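Local coordinates for protein cystathionine beta-lyases/cystathionine gamma-synthases (Corynebacterium glutamicum, PDB 5X5H) that probably catalyses the pyridoxal-phosphate-dependent condensation of O-succinyl-L-homoserine with L-cysteine to give cystathionine and succinate, a step in methionine biosynthesis, at residues T322-I327 with S338-P343. Numbering follows the deposited sequence.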
# COMPACT_ATOMS: atom_id res chain seq x y z
N THR A 322 26.92 20.95 -2.24
CA THR A 322 26.05 21.49 -3.26
C THR A 322 26.55 21.32 -4.70
O THR A 322 25.88 21.72 -5.68
CB THR A 322 25.74 23.00 -3.04
OG1 THR A 322 27.00 23.69 -3.11
CG2 THR A 322 25.16 23.21 -1.66
N SER A 323 27.69 20.64 -4.89
CA SER A 323 28.30 20.46 -6.20
C SER A 323 28.03 19.10 -6.87
O SER A 323 28.22 18.93 -8.05
CB SER A 323 29.77 20.63 -6.13
OG SER A 323 30.04 21.98 -5.78
N THR A 324 27.69 18.11 -6.04
CA THR A 324 27.43 16.77 -6.59
C THR A 324 26.15 16.80 -7.39
O THR A 324 25.15 17.51 -7.00
CB THR A 324 27.37 15.69 -5.51
OG1 THR A 324 26.44 16.10 -4.48
CG2 THR A 324 28.72 15.48 -4.93
N LYS A 325 26.06 16.04 -8.48
CA LYS A 325 24.90 15.98 -9.31
C LYS A 325 24.23 14.62 -9.37
O LYS A 325 23.17 14.52 -9.97
CB LYS A 325 25.28 16.37 -10.71
CG LYS A 325 25.78 17.81 -10.81
CD LYS A 325 26.05 18.20 -12.24
CE LYS A 325 24.83 18.07 -13.17
NZ LYS A 325 23.64 18.91 -12.78
N LEU A 326 24.88 13.58 -8.87
CA LEU A 326 24.26 12.24 -8.78
C LEU A 326 24.01 11.91 -7.35
O LEU A 326 22.90 11.50 -6.99
CB LEU A 326 25.21 11.24 -9.44
CG LEU A 326 24.80 9.80 -9.38
CD1 LEU A 326 23.44 9.59 -9.99
CD2 LEU A 326 25.83 9.00 -10.18
N ILE A 327 24.99 12.11 -6.48
CA ILE A 327 24.85 11.98 -5.06
C ILE A 327 23.98 13.10 -4.56
O ILE A 327 24.29 14.29 -4.84
CB ILE A 327 26.19 11.96 -4.34
CG1 ILE A 327 27.14 10.89 -4.95
CG2 ILE A 327 26.11 11.68 -2.85
CD1 ILE A 327 28.56 10.96 -4.44
N SER A 338 22.70 7.03 -3.71
CA SER A 338 23.77 7.71 -2.92
C SER A 338 23.30 9.08 -2.38
O SER A 338 22.65 9.85 -3.05
CB SER A 338 24.96 7.98 -3.87
OG SER A 338 25.61 6.76 -4.24
N LEU A 339 23.71 9.30 -1.13
CA LEU A 339 23.35 10.54 -0.42
C LEU A 339 24.59 11.13 0.21
O LEU A 339 25.51 10.42 0.56
CB LEU A 339 22.28 10.27 0.65
CG LEU A 339 20.96 9.62 0.26
CD1 LEU A 339 20.12 9.44 1.56
CD2 LEU A 339 20.23 10.43 -0.76
N LEU A 340 24.52 12.44 0.45
CA LEU A 340 25.55 13.05 1.31
C LEU A 340 24.93 14.17 2.19
O LEU A 340 23.88 14.67 1.87
CB LEU A 340 26.80 13.56 0.55
CG LEU A 340 26.65 14.86 -0.22
CD1 LEU A 340 27.99 15.13 -0.94
CD2 LEU A 340 25.62 15.02 -1.23
N GLU A 341 25.65 14.46 3.27
CA GLU A 341 25.16 15.52 4.18
C GLU A 341 26.33 16.11 4.93
O GLU A 341 27.43 15.63 4.89
CB GLU A 341 24.12 14.97 5.13
CG GLU A 341 24.66 13.94 6.11
CD GLU A 341 24.39 14.18 7.59
OE1 GLU A 341 23.79 15.15 7.95
OE2 GLU A 341 24.77 13.31 8.41
N HIS A 342 26.06 17.23 5.55
CA HIS A 342 27.02 17.99 6.43
C HIS A 342 26.61 17.78 7.92
O HIS A 342 25.62 18.48 8.38
CB HIS A 342 26.92 19.38 6.02
CG HIS A 342 27.89 20.29 6.73
ND1 HIS A 342 27.48 21.36 7.52
CD2 HIS A 342 29.26 20.28 6.73
CE1 HIS A 342 28.57 21.97 7.97
NE2 HIS A 342 29.66 21.32 7.54
N PRO A 343 27.06 16.83 8.69
CA PRO A 343 26.47 16.50 10.05
C PRO A 343 26.39 17.61 11.02
O PRO A 343 25.39 17.70 11.73
CB PRO A 343 27.25 15.29 10.56
CG PRO A 343 27.83 14.70 9.30
CD PRO A 343 28.03 15.81 8.32
O HOH W 1 21.15 10.07 -5.37
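Ile327 lies along the start of 338-343 and has the largest share of this small buried contact, with its two branches doing different jobs. CG1, on the side of the backbone N (chi1 -52°), rests on Ser338 CB at 3.8 Å. CG2, anti to that N, presses on the backbone where Leu339 passes into Leu340, 3.5 Å from Leu339 C, and also meets Leu340 CD2 at 3.7 Å. The side chain of Ser338 meets Ile327 through CB; its hydroxyl is hydrogen-bonded to Glu370 and to the backbone N of Gly368. Leu340 has CG between its own N and carbonyl carbon (chi1 76°), which carries the isobutyl group up to the loop, where CD2 approaches Thr324 OG1 tip to tip at 3.5 Å. Thr324 OG1 itself donates to Ile327 O over 2.8 Å, tilted 34° from the carbonyl plane, and so closes the turn from Thr324 to Ile327. No direct hydrogen bond joins the two segments; one water donates to both Leu326 O and Ser338 O, each at 2.8 Å. The contact packs the connection from helix 313-323 to strand 328-329 onto the mixed sheet of the C-terminal domain of this fold-type I pyridoxal-phosphate enzyme. Strand 328-329, outermost in that sheet within this chain, pairs in parallel with 339-341. Asp378 of helix 372-384 receives the backbone N-H groups of Lys325, Leu326 and Ile327, while Leu340 packs against Phe320 of helix 313-323 and against Val363 and Ile365 of strand 362-366.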